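CHAD domain protein (Streptomyces chartreusis, PDB 6RN5) probably binds inorganic polyphosphate as a phosin built on the CHAD fold, and also binds copper ions through histidine side chains. Local coordinates at residues 101-106 with 186-191; 108-112 with 320-326; 174-179 with 340-344; 258-262 with 348-353; 313-317 with 358-362. All blocks are in the same frame, centred on the assembly; numbering follows the deposited sequence.

Four of the five contacts join long helices of this all-helical protein; contact 4 sets a loop against one. Helix 82-120 pairs with helix 170-198 in contact 1 and crosses helix 305-331 in contact 2, whose centre is about 13 Å away. Helix 338-366 serves three contacts in sequence order: against helix 170-198 in contact 3, against the loop at 258-262 in contact 4, and against helix 305-331 in contact 5. Contacts 1 and 4 are in series along the chain, with centres about 24 Å apart, whereas contact 2 crosses contacts 3, 4 and 5. Contacts 3 and 4 also meet the second subunit, so helix 338-366 links the helical core, the copper sites and the dimer.

Contact 1 of 5, residues 101-106 with 186-191; sequences MEHAYT and ARTRAH
E102 reaches across to two residues of the neighbouring helix at once. Its chain is fully extended, with CG anti to the backbone N (chi1 180°), which brings the carboxylate alongside H191, both side chains pointing the same way. H191 ND1 donates to E102 OE1 over 2.8 Å with the oxygen in the imidazole plane, yet the donor stands above the carboxylate plane, the two flat groups being turned 77° apart. Toward R187 the pairing is weaker. The aliphatic parts touch, E102 CG to R187 CG at 3.8 Å, and E102 OE2 makes a long salt bridge of 3.9 Å to R187 NE. T106 OG1 lies over one face of the R187 guanidinium, 3.5 Å from R187 CD; that hydroxyl donates back to E102 O (3.0 Å), which also accepts the T106 backbone N-H. On the less polar side, Y105 holds CG beside its own backbone N (chi1 -71°) and turns its ring flat under A186: A186 CB stands 3.6 Å from the Y105 ring centroid, a CH-pi contact over the centre of the face. One turn on, A190 CB meets the ring edge at Y105 CD2 (4.1 Å) and also touches M101. With such small residues at the interface, the axes approach to 8.2 Å, giving the close antiparallel pairing of successive long helices in this all-helical CHAD fold.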
# COMPACT_ATOMS: atom_id res chain seq x y z
N MET A 101 -0.94 -28.59 8.28
CA MET A 101 -1.83 -28.05 7.24
C MET A 101 -3.14 -27.48 7.76
O MET A 101 -3.50 -26.34 7.45
CB MET A 101 -2.05 -29.08 6.16
CG MET A 101 -0.92 -29.05 5.14
SD MET A 101 -1.01 -27.76 3.83
CE MET A 101 -1.60 -26.26 4.63
N GLU A 102 -3.82 -28.23 8.58
CA GLU A 102 -5.10 -27.73 9.09
C GLU A 102 -4.93 -26.34 9.70
O GLU A 102 -5.62 -25.39 9.31
CB GLU A 102 -5.72 -28.70 10.09
CG GLU A 102 -7.04 -28.20 10.63
CD GLU A 102 -7.66 -29.12 11.67
OE1 GLU A 102 -7.08 -30.19 12.00
OE2 GLU A 102 -8.75 -28.74 12.13
N HIS A 103 -4.00 -26.22 10.63
CA HIS A 103 -3.68 -24.97 11.32
C HIS A 103 -3.28 -23.82 10.36
O HIS A 103 -3.72 -22.71 10.52
CB HIS A 103 -2.56 -25.24 12.38
CG HIS A 103 -1.78 -24.02 12.77
ND1 HIS A 103 -2.24 -23.09 13.68
CD2 HIS A 103 -0.56 -23.58 12.36
CE1 HIS A 103 -1.35 -22.13 13.82
NE2 HIS A 103 -0.31 -22.40 13.04
N ALA A 104 -2.44 -24.10 9.37
CA ALA A 104 -2.05 -23.08 8.43
C ALA A 104 -3.30 -22.46 7.74
O ALA A 104 -3.41 -21.24 7.59
CB ALA A 104 -1.04 -23.66 7.41
N TYR A 105 -4.23 -23.31 7.32
CA TYR A 105 -5.46 -22.84 6.67
C TYR A 105 -6.32 -22.05 7.63
O TYR A 105 -6.86 -20.96 7.26
CB TYR A 105 -6.27 -23.97 6.05
CG TYR A 105 -5.61 -24.55 4.81
CD1 TYR A 105 -5.31 -23.75 3.72
CD2 TYR A 105 -5.32 -25.91 4.72
CE1 TYR A 105 -4.72 -24.29 2.59
CE2 TYR A 105 -4.72 -26.45 3.60
CZ TYR A 105 -4.42 -25.63 2.56
OH TYR A 105 -3.86 -26.15 1.43
N THR A 106 -6.37 -22.51 8.88
CA THR A 106 -7.14 -21.79 9.92
C THR A 106 -6.56 -20.42 10.20
O THR A 106 -7.29 -19.45 10.30
CB THR A 106 -7.15 -22.58 11.24
OG1 THR A 106 -7.58 -23.92 10.98
CG2 THR A 106 -8.07 -21.92 12.27
N ALA A 186 -10.64 -26.22 2.52
CA ALA A 186 -9.21 -26.59 2.56
C ALA A 186 -8.84 -27.17 3.94
O ALA A 186 -8.17 -28.19 4.04
CB ALA A 186 -8.33 -25.40 2.28
N ARG A 187 -9.36 -26.53 4.99
CA ARG A 187 -9.10 -26.91 6.35
C ARG A 187 -9.68 -28.27 6.64
O ARG A 187 -8.97 -29.15 7.14
CB ARG A 187 -9.71 -25.86 7.27
CG ARG A 187 -9.76 -26.24 8.75
CD ARG A 187 -10.48 -25.17 9.54
NE ARG A 187 -10.85 -25.67 10.86
CZ ARG A 187 -11.37 -24.94 11.85
NH1 ARG A 187 -11.58 -23.64 11.70
NH2 ARG A 187 -11.67 -25.53 13.02
N THR A 188 -10.97 -28.44 6.36
CA THR A 188 -11.69 -29.69 6.60
C THR A 188 -11.04 -30.81 5.82
O THR A 188 -10.84 -31.92 6.34
CB THR A 188 -13.16 -29.52 6.21
OG1 THR A 188 -13.72 -28.52 7.05
CG2 THR A 188 -13.96 -30.75 6.48
N ARG A 189 -10.66 -30.51 4.59
CA ARG A 189 -9.93 -31.52 3.81
C ARG A 189 -8.58 -31.91 4.46
O ARG A 189 -8.24 -33.11 4.54
CB ARG A 189 -9.76 -31.08 2.36
CG ARG A 189 -8.85 -31.98 1.57
CD ARG A 189 -9.01 -31.64 0.12
NE ARG A 189 -8.10 -32.41 -0.70
CZ ARG A 189 -8.06 -32.36 -2.02
NH1 ARG A 189 -8.87 -31.53 -2.70
NH2 ARG A 189 -7.21 -33.11 -2.67
N ALA A 190 -7.82 -30.91 4.90
CA ALA A 190 -6.57 -31.09 5.61
C ALA A 190 -6.76 -31.87 6.89
O ALA A 190 -5.93 -32.71 7.23
CB ALA A 190 -5.99 -29.74 5.97
N HIS A 191 -7.83 -31.54 7.63
CA HIS A 191 -8.08 -32.19 8.90
C HIS A 191 -8.29 -33.69 8.68
O HIS A 191 -7.68 -34.52 9.36
CB HIS A 191 -9.31 -31.58 9.57
CG HIS A 191 -9.74 -32.28 10.83
ND1 HIS A 191 -9.11 -32.08 12.05
CD2 HIS A 191 -10.76 -33.14 11.08
CE1 HIS A 191 -9.73 -32.78 12.98
NE2 HIS A 191 -10.73 -33.43 12.42

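Contact 2 of 5, residues 108-112 with 320-326; sequences RLERL and ASEAAAA
Segment 108-112 crosses segment 320-326 at -78° with the axes 9.9 Å apart, R108 facing A323. Three side chains of the first helix spread over the alanine-rich surface of the second. L112 sends CD2 against A323 CB (3.8 Å) and CD1 to A326 CB (4.1 Å). R111 lays its methylene chain on A323, R111 CD to A323 CB being 3.6 Å, then bends at chi3 (-82°) so that one guanidinium face covers the backbone N of A320; its NH1 is hydrogen-bonded to Q351 of helix 338-366. R108 bends at the same torsion (-55°), laying its guanidinium against the stem of E322, with R108 NH2 3.4 Å from E322 CB. E322 OE1 stands over one guanidinium face, toward its rim, and at 4.2 Å from R108 NH2 to E322 OE1 no N-H points at the oxygen. Cutting R108 back to an alanine is likely to uncover the CB atoms of E322 and A326 and to leave the E322 carboxylate without its nearby positive charge. Across this crossing, then, cohesion comes from apolar contact between alanine methyls, leucine and arginine methylenes, while the opposite charges probably add only a longer-range attraction.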
# COMPACT_ATOMS: atom_id res chain seq x y z
N ARG A 108 -4.55 -18.63 8.23
CA ARG A 108 -4.66 -17.83 7.01
C ARG A 108 -6.06 -17.18 6.86
O ARG A 108 -6.18 -16.02 6.51
CB ARG A 108 -4.31 -18.72 5.83
CG ARG A 108 -4.26 -18.02 4.51
CD ARG A 108 -3.65 -18.98 3.52
NE ARG A 108 -2.36 -19.41 4.03
CZ ARG A 108 -1.85 -20.64 3.90
NH1 ARG A 108 -2.50 -21.60 3.25
NH2 ARG A 108 -0.66 -20.90 4.42
N LEU A 109 -7.11 -17.91 7.15
CA LEU A 109 -8.45 -17.35 7.04
C LEU A 109 -8.60 -16.19 7.99
O LEU A 109 -9.03 -15.08 7.61
CB LEU A 109 -9.51 -18.42 7.35
CG LEU A 109 -10.98 -17.94 7.38
CD1 LEU A 109 -11.36 -17.15 6.13
CD2 LEU A 109 -11.93 -19.11 7.55
N GLU A 110 -8.22 -16.43 9.24
CA GLU A 110 -8.25 -15.37 10.24
C GLU A 110 -7.46 -14.11 9.85
O GLU A 110 -7.96 -12.98 9.96
CB GLU A 110 -7.70 -15.92 11.53
CG GLU A 110 -7.58 -14.83 12.57
CD GLU A 110 -7.93 -15.32 13.95
OE1 GLU A 110 -7.55 -16.48 14.26
OE2 GLU A 110 -8.57 -14.52 14.69
N ARG A 111 -6.23 -14.31 9.38
CA ARG A 111 -5.41 -13.21 8.95
C ARG A 111 -6.14 -12.45 7.85
O ARG A 111 -6.20 -11.21 7.86
CB ARG A 111 -4.06 -13.75 8.44
CG ARG A 111 -3.27 -12.81 7.56
CD ARG A 111 -1.91 -13.40 7.15
NE ARG A 111 -0.94 -13.21 8.22
CZ ARG A 111 -0.19 -12.13 8.40
NH1 ARG A 111 -0.18 -11.12 7.53
NH2 ARG A 111 0.63 -12.12 9.43
N LEU A 112 -6.73 -13.17 6.90
CA LEU A 112 -7.39 -12.49 5.79
C LEU A 112 -8.69 -11.78 6.22
O LEU A 112 -8.96 -10.64 5.79
CB LEU A 112 -7.64 -13.45 4.64
CG LEU A 112 -6.37 -13.91 3.89
CD1 LEU A 112 -6.59 -15.15 3.03
CD2 LEU A 112 -5.75 -12.83 3.01
N ALA A 320 2.22 -13.76 5.55
CA ALA A 320 1.70 -12.72 4.66
C ALA A 320 1.86 -13.13 3.18
O ALA A 320 0.98 -12.89 2.32
CB ALA A 320 2.39 -11.39 4.93
N SER A 321 2.99 -13.75 2.87
CA SER A 321 3.22 -14.26 1.54
C SER A 321 2.13 -15.24 1.10
O SER A 321 1.56 -15.09 0.02
CB SER A 321 4.60 -14.91 1.46
OG SER A 321 4.82 -15.44 0.19
N GLU A 322 1.81 -16.19 1.97
CA GLU A 322 0.86 -17.24 1.62
C GLU A 322 -0.57 -16.66 1.61
O GLU A 322 -1.43 -17.04 0.82
CB GLU A 322 0.94 -18.43 2.62
CG GLU A 322 2.04 -19.46 2.39
CD GLU A 322 1.91 -20.20 1.05
OE1 GLU A 322 0.79 -20.47 0.55
OE2 GLU A 322 2.95 -20.52 0.45
N ALA A 323 -0.84 -15.72 2.50
CA ALA A 323 -2.11 -15.09 2.49
C ALA A 323 -2.33 -14.30 1.20
O ALA A 323 -3.42 -14.33 0.63
CB ALA A 323 -2.26 -14.20 3.69
N ALA A 324 -1.30 -13.59 0.74
CA ALA A 324 -1.45 -12.81 -0.48
C ALA A 324 -1.79 -13.75 -1.64
O ALA A 324 -2.60 -13.40 -2.48
CB ALA A 324 -0.20 -12.00 -0.76
N ALA A 325 -1.17 -14.94 -1.66
CA ALA A 325 -1.35 -15.89 -2.74
C ALA A 325 -2.76 -16.48 -2.68
O ALA A 325 -3.35 -16.72 -3.71
CB ALA A 325 -0.32 -17.00 -2.69
N ALA A 326 -3.31 -16.67 -1.49
CA ALA A 326 -4.68 -17.13 -1.41
C ALA A 326 -5.65 -16.05 -1.93
O ALA A 326 -6.65 -16.38 -2.52
CB ALA A 326 -5.06 -17.50 0.01

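Contact 3 of 5, residues 174-179 with 340-344; sequences KAGALL and TAYAL
A175 meets L344 where helix 170-198 passes almost at right angles over helix 338-366, a helix-on-helix crossing (-80°, axes 9.1 Å apart) in the all-helical fold of this protein. The tight part is apolar and buried. L344 holds CG beside its backbone N (chi1 -67°), which places CD2 between two partners: A175 CB at 3.8 Å and, on the next turn, L179 CD1, the two leucine side chains sliding past each other in opposite directions. A175 CB also touches A343 CB at 4.0 Å. Behind this layer, L179 and L344 both pack on A330 of helix 305-331, while A343 packs on I261 of the second subunit, so the crossing lies next to the dimer interface. Toward the solvent the fit is looser. L178 is partly exposed and makes longer contacts, its CD2 lying 4.2 Å from L344 CD1 and a little farther from T340 CG2. K174 starts toward the other helix, but its extended chain carries the ammonium group away from it. Between the two regions sits T340: with OG1 beside its backbone N (chi1 -60°), it puts CG2 anti to that N, 3.9 Å from A175 CA, whereas the OG1 branch turns to the stem of the lysine, T340 OG1 lying 3.1 Å from K174 CB.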
# COMPACT_ATOMS: atom_id res chain seq x y z
N LYS A 174 -18.42 -9.98 0.26
CA LYS A 174 -18.36 -11.10 -0.63
C LYS A 174 -17.01 -11.76 -0.65
O LYS A 174 -16.98 -12.98 -0.71
CB LYS A 174 -18.75 -10.72 -2.04
CG LYS A 174 -20.26 -10.76 -2.22
CD LYS A 174 -20.68 -10.14 -3.53
CE LYS A 174 -22.13 -10.42 -3.85
NZ LYS A 174 -22.45 -9.88 -5.20
N ALA A 175 -15.92 -10.98 -0.61
CA ALA A 175 -14.58 -11.57 -0.65
C ALA A 175 -14.38 -12.40 0.60
O ALA A 175 -13.79 -13.46 0.54
CB ALA A 175 -13.49 -10.51 -0.75
N GLY A 176 -14.91 -11.89 1.71
CA GLY A 176 -14.79 -12.51 3.00
C GLY A 176 -15.47 -13.85 3.04
O GLY A 176 -14.92 -14.83 3.56
N ALA A 177 -16.66 -13.89 2.48
CA ALA A 177 -17.44 -15.10 2.45
C ALA A 177 -16.82 -16.13 1.46
O ALA A 177 -16.84 -17.36 1.71
CB ALA A 177 -18.86 -14.76 2.04
N LEU A 178 -16.30 -15.64 0.35
CA LEU A 178 -15.61 -16.51 -0.61
C LEU A 178 -14.39 -17.22 0.03
O LEU A 178 -14.25 -18.42 -0.04
CB LEU A 178 -15.19 -15.70 -1.82
CG LEU A 178 -14.46 -16.46 -2.92
CD1 LEU A 178 -15.39 -17.48 -3.55
CD2 LEU A 178 -13.93 -15.48 -3.96
N LEU A 179 -13.54 -16.46 0.69
CA LEU A 179 -12.38 -17.00 1.36
C LEU A 179 -12.77 -17.90 2.55
O LEU A 179 -12.14 -18.93 2.80
CB LEU A 179 -11.48 -15.86 1.82
CG LEU A 179 -10.82 -15.07 0.68
CD1 LEU A 179 -10.30 -13.76 1.19
CD2 LEU A 179 -9.67 -15.84 0.03
N THR A 340 -16.03 -8.10 -5.93
CA THR A 340 -15.36 -9.10 -5.12
C THR A 340 -13.89 -9.19 -5.54
O THR A 340 -13.00 -9.16 -4.71
CB THR A 340 -16.09 -10.44 -5.29
OG1 THR A 340 -17.43 -10.25 -4.85
CG2 THR A 340 -15.43 -11.52 -4.47
N ALA A 341 -13.64 -9.23 -6.85
CA ALA A 341 -12.27 -9.28 -7.33
C ALA A 341 -11.50 -8.01 -6.95
O ALA A 341 -10.29 -8.02 -6.70
CB ALA A 341 -12.28 -9.47 -8.83
N TYR A 342 -12.21 -6.90 -6.90
CA TYR A 342 -11.57 -5.63 -6.58
C TYR A 342 -11.13 -5.66 -5.16
O TYR A 342 -10.02 -5.28 -4.87
CB TYR A 342 -12.58 -4.51 -6.85
CG TYR A 342 -12.22 -3.08 -6.44
CD1 TYR A 342 -12.35 -2.65 -5.10
CD2 TYR A 342 -11.88 -2.15 -7.41
CE1 TYR A 342 -12.08 -1.34 -4.76
CE2 TYR A 342 -11.63 -0.83 -7.08
CZ TYR A 342 -11.74 -0.43 -5.76
OH TYR A 342 -11.47 0.86 -5.47
N ALA A 343 -11.96 -6.17 -4.26
CA ALA A 343 -11.57 -6.29 -2.89
C ALA A 343 -10.35 -7.19 -2.72
O ALA A 343 -9.48 -6.93 -1.90
CB ALA A 343 -12.71 -6.82 -2.05
N LEU A 344 -10.33 -8.29 -3.46
CA LEU A 344 -9.27 -9.24 -3.37
C LEU A 344 -7.98 -8.65 -3.88
O LEU A 344 -6.93 -8.98 -3.36
CB LEU A 344 -9.62 -10.50 -4.16
CG LEU A 344 -10.78 -11.32 -3.60
CD1 LEU A 344 -11.15 -12.39 -4.62
CD2 LEU A 344 -10.35 -11.96 -2.30

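Contact 4 of 5, residues 258-262 with 348-353; sequences AALIH and HADQRH. With CU (copper (II) ion), chain B; CU (copper (II) ion), chain C.
H262 holds its ring between its backbone N and carbonyl carbon (chi1 64°), while H348 holds its own anti to the backbone N (chi1 171°), and these rotations bring the two NE2 atoms onto one copper ion. The result is a multi-histidine copper site, which H271 also joins, that ties the loop at 258-262 to helix 338-366. The copper lies 2.2 Å from H262 NE2 and 2.0 Å from H348 NE2, and the ring planes are 77° apart. On the far edge of the H348 imidazole, in its plane, a water accepts from H348 ND1 at 2.6 Å and donates to L260 O at 2.7 Å. This fixes the proton on ND1, leaves NE2 for the metal and couples the loop backbone to the ring's orientation. R352 CG lies over one face of the H348 ring, toward its rim, and the arginine's charged end makes a salt bridge with D274. L260 wedges its two methyls against the helix: CD2 meets R352 CB at 3.7 Å, and CD1 approaches H353 CE1 at 3.8 Å, with the leucine and histidine side chains roughly perpendicular. H353 reaches a second copper shared with H353 of the second subunit, its NE2 lying 2.5 Å from that ion.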
# COMPACT_ATOMS: atom_id res chain seq x y z
N ALA A 258 7.29 -4.09 -6.71
CA ALA A 258 6.50 -4.94 -5.83
C ALA A 258 5.76 -6.09 -6.56
O ALA A 258 5.53 -7.16 -5.97
CB ALA A 258 5.52 -4.08 -5.02
N ALA A 259 5.40 -5.89 -7.83
CA ALA A 259 4.52 -6.81 -8.60
C ALA A 259 3.17 -7.10 -7.91
O ALA A 259 2.82 -8.24 -7.53
CB ALA A 259 5.24 -8.10 -8.94
N LEU A 260 2.40 -6.05 -7.80
CA LEU A 260 1.10 -6.12 -7.18
C LEU A 260 -0.01 -6.54 -8.13
O LEU A 260 -1.03 -7.08 -7.72
CB LEU A 260 0.79 -4.78 -6.53
CG LEU A 260 1.87 -4.36 -5.54
CD1 LEU A 260 1.63 -2.95 -5.03
CD2 LEU A 260 1.94 -5.34 -4.39
N ILE A 261 0.20 -6.37 -9.42
CA ILE A 261 -0.73 -6.92 -10.38
C ILE A 261 0.09 -7.85 -11.22
O ILE A 261 1.03 -7.43 -11.87
CB ILE A 261 -1.37 -5.83 -11.26
CG1 ILE A 261 -1.92 -4.67 -10.43
CG2 ILE A 261 -2.52 -6.44 -12.05
CD1 ILE A 261 -2.29 -3.45 -11.26
N HIS A 262 -0.21 -9.14 -11.13
CA HIS A 262 0.45 -10.18 -11.93
C HIS A 262 -0.59 -11.25 -12.14
O HIS A 262 -1.57 -11.31 -11.37
CB HIS A 262 1.70 -10.77 -11.22
CG HIS A 262 1.39 -11.48 -9.94
ND1 HIS A 262 0.69 -12.66 -9.88
CD2 HIS A 262 1.64 -11.14 -8.65
CE1 HIS A 262 0.55 -13.04 -8.63
NE2 HIS A 262 1.12 -12.13 -7.86
N HIS A 348 -4.63 -8.66 -1.57
CA HIS A 348 -3.34 -9.14 -2.03
C HIS A 348 -2.27 -8.09 -1.86
O HIS A 348 -1.17 -8.41 -1.40
CB HIS A 348 -3.41 -9.58 -3.49
CG HIS A 348 -2.07 -9.88 -4.11
ND1 HIS A 348 -1.33 -8.92 -4.76
CD2 HIS A 348 -1.34 -11.02 -4.16
CE1 HIS A 348 -0.20 -9.47 -5.20
NE2 HIS A 348 -0.19 -10.74 -4.83
N ALA A 349 -2.57 -6.84 -2.20
CA ALA A 349 -1.62 -5.77 -2.09
C ALA A 349 -1.25 -5.50 -0.63
O ALA A 349 -0.06 -5.39 -0.27
CB ALA A 349 -2.20 -4.50 -2.74
N ASP A 350 -2.27 -5.41 0.20
CA ASP A 350 -2.08 -5.31 1.63
C ASP A 350 -1.10 -6.37 2.18
O ASP A 350 -0.17 -6.04 2.94
CB ASP A 350 -3.44 -5.48 2.35
CG ASP A 350 -3.30 -5.29 3.83
OD1 ASP A 350 -3.10 -4.12 4.22
OD2 ASP A 350 -3.38 -6.29 4.58
N GLN A 351 -1.32 -7.62 1.81
CA GLN A 351 -0.49 -8.69 2.37
C GLN A 351 0.92 -8.63 1.76
O GLN A 351 1.88 -8.96 2.43
CB GLN A 351 -1.17 -10.06 2.18
CG GLN A 351 -2.50 -10.14 2.95
CD GLN A 351 -2.27 -10.07 4.44
OE1 GLN A 351 -1.59 -10.95 4.99
NE2 GLN A 351 -2.74 -8.98 5.08
N ARG A 352 1.05 -8.17 0.53
CA ARG A 352 2.39 -7.96 -0.02
C ARG A 352 3.09 -6.81 0.69
O ARG A 352 4.32 -6.85 0.89
CB ARG A 352 2.35 -7.71 -1.52
CG ARG A 352 1.93 -8.89 -2.33
CD ARG A 352 2.75 -10.14 -2.00
NE ARG A 352 4.21 -10.00 -2.10
CZ ARG A 352 5.08 -10.99 -1.87
NH1 ARG A 352 4.68 -12.20 -1.48
NH2 ARG A 352 6.38 -10.78 -2.02
N HIS A 353 2.32 -5.80 1.13
CA HIS A 353 2.90 -4.73 1.96
C HIS A 353 3.37 -5.26 3.30
O HIS A 353 4.39 -4.81 3.78
CB HIS A 353 1.96 -3.50 2.11
CG HIS A 353 1.60 -2.87 0.81
ND1 HIS A 353 2.45 -2.89 -0.29
CD2 HIS A 353 0.47 -2.22 0.40
CE1 HIS A 353 1.86 -2.28 -1.31
NE2 HIS A 353 0.67 -1.86 -0.92
CU CU B . 1.22 -11.96 -5.68
CU CU C . -1.63 -0.98 -1.29
O HOH W 1 5.50 -8.05 -3.46
O HOH W 2 -2.41 -6.65 -5.44

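Contact 5 of 5, residues 313-317 with 358-362; sequences ALNRH and ARFAF. With SO4 (sulfate ion), chain H.
H317 and R359 make the polar link between these two antiparallel helices, whose axes approach to 8.3 Å. R359 NE donates to H317 NE2 over 3.0 Å at an angle of 154°, meeting the ring edge close to its plane. The R359 chain, extended from CG to NE, also runs past the imidazole, and its far end grips a sulfate in a two-pronged fashion: NH1 donates to sulfate O3 at 3.0 Å and NH2 to sulfate O2 at 2.9 Å. D274 and E356 form salt bridges with the same guanidinium, while W277 stacks on the H317 ring and makes a cation-pi contact with R359. Van der Waals contacts make up most of the rest. A358 CB nestles against the opposing backbone, 3.4 Å from A313 O, and also touches H317 CB. A313 CB packs between A361 and F362, lying 4.0 Å from F362 CB. L314 rests obliquely on the phenyl ring, L314 CG to F362 CD1 being 3.7 Å. A leucine in place of R359 would probably leave H317 NE2 without its donor, D274 without one positive mate and the anion without its paired N-H groups. Since H271, a copper ligand, and R352 also bind the sulfate, the chemistry is that of an anion-binding pocket beside the metal site, possibly marking where phosphate groups could sit, although the sulfate itself probably came from the crystallisation liquor.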
# COMPACT_ATOMS: atom_id res chain seq x y z
N ALA A 313 9.48 -12.12 12.72
CA ALA A 313 9.35 -11.36 11.51
C ALA A 313 9.35 -12.29 10.31
O ALA A 313 8.60 -12.07 9.39
CB ALA A 313 10.46 -10.37 11.41
N LEU A 314 10.17 -13.35 10.32
CA LEU A 314 10.13 -14.29 9.19
C LEU A 314 8.85 -15.13 9.15
O LEU A 314 8.41 -15.51 8.06
CB LEU A 314 11.35 -15.19 9.18
CG LEU A 314 12.66 -14.41 9.05
CD1 LEU A 314 13.89 -15.31 9.19
CD2 LEU A 314 12.71 -13.60 7.78
N ASN A 315 8.22 -15.42 10.28
CA ASN A 315 6.90 -16.09 10.22
C ASN A 315 5.82 -15.17 9.62
O ASN A 315 4.94 -15.63 8.91
CB ASN A 315 6.43 -16.56 11.59
CG ASN A 315 7.24 -17.72 12.16
OD1 ASN A 315 7.97 -18.45 11.44
ND2 ASN A 315 7.10 -17.91 13.46
N ARG A 316 5.87 -13.89 9.90
CA ARG A 316 4.90 -12.99 9.35
C ARG A 316 5.14 -12.89 7.86
O ARG A 316 4.20 -12.82 7.08
CB ARG A 316 4.94 -11.64 10.06
CG ARG A 316 4.16 -11.70 11.38
CD ARG A 316 4.81 -10.93 12.52
NE ARG A 316 5.11 -9.53 12.18
CZ ARG A 316 6.22 -8.87 12.55
NH1 ARG A 316 7.18 -9.45 13.26
NH2 ARG A 316 6.37 -7.60 12.17
N HIS A 317 6.41 -12.88 7.47
CA HIS A 317 6.78 -12.85 6.06
C HIS A 317 6.12 -14.02 5.31
O HIS A 317 5.51 -13.86 4.28
CB HIS A 317 8.30 -12.88 5.94
CG HIS A 317 8.80 -12.73 4.54
ND1 HIS A 317 8.61 -13.69 3.59
CD2 HIS A 317 9.48 -11.74 3.94
CE1 HIS A 317 9.17 -13.30 2.45
NE2 HIS A 317 9.71 -12.12 2.63
N ALA A 358 7.62 -7.08 6.92
CA ALA A 358 8.26 -8.10 7.68
C ALA A 358 9.77 -8.17 7.34
O ALA A 358 10.60 -8.47 8.22
CB ALA A 358 7.59 -9.44 7.47
N ARG A 359 10.12 -7.87 6.09
CA ARG A 359 11.52 -7.95 5.69
C ARG A 359 12.30 -6.83 6.39
O ARG A 359 13.45 -7.00 6.79
CB ARG A 359 11.68 -7.79 4.19
CG ARG A 359 11.18 -8.93 3.35
CD ARG A 359 11.45 -8.69 1.85
NE ARG A 359 10.85 -9.80 1.10
CZ ARG A 359 10.41 -9.73 -0.15
NH1 ARG A 359 10.52 -8.63 -0.87
NH2 ARG A 359 9.87 -10.81 -0.70
N PHE A 360 11.68 -5.65 6.46
CA PHE A 360 12.27 -4.55 7.21
C PHE A 360 12.40 -4.88 8.73
O PHE A 360 13.45 -4.64 9.33
CB PHE A 360 11.44 -3.28 6.97
CG PHE A 360 12.01 -2.04 7.62
CD1 PHE A 360 13.15 -1.44 7.10
CD2 PHE A 360 11.39 -1.46 8.73
CE1 PHE A 360 13.68 -0.29 7.68
CE2 PHE A 360 11.92 -0.32 9.33
CZ PHE A 360 13.08 0.27 8.80
N ALA A 361 11.35 -5.42 9.33
CA ALA A 361 11.41 -5.81 10.72
C ALA A 361 12.55 -6.82 10.97
O ALA A 361 13.33 -6.69 11.93
CB ALA A 361 10.06 -6.35 11.20
N PHE A 362 12.69 -7.81 10.09
CA PHE A 362 13.74 -8.79 10.26
C PHE A 362 15.08 -8.07 10.24
O PHE A 362 15.92 -8.27 11.11
CB PHE A 362 13.75 -9.82 9.14
CG PHE A 362 14.99 -10.66 9.12
CD1 PHE A 362 15.09 -11.80 9.92
CD2 PHE A 362 16.08 -10.32 8.31
CE1 PHE A 362 16.25 -12.57 9.93
CE2 PHE A 362 17.24 -11.12 8.28
CZ PHE A 362 17.33 -12.22 9.09
S SO4 H . 9.14 -10.09 -4.48
O1 SO4 H . 10.04 -10.55 -5.59
O2 SO4 H . 9.11 -11.24 -3.51
O3 SO4 H . 9.70 -8.97 -3.73
O4 SO4 H . 7.81 -9.65 -5.05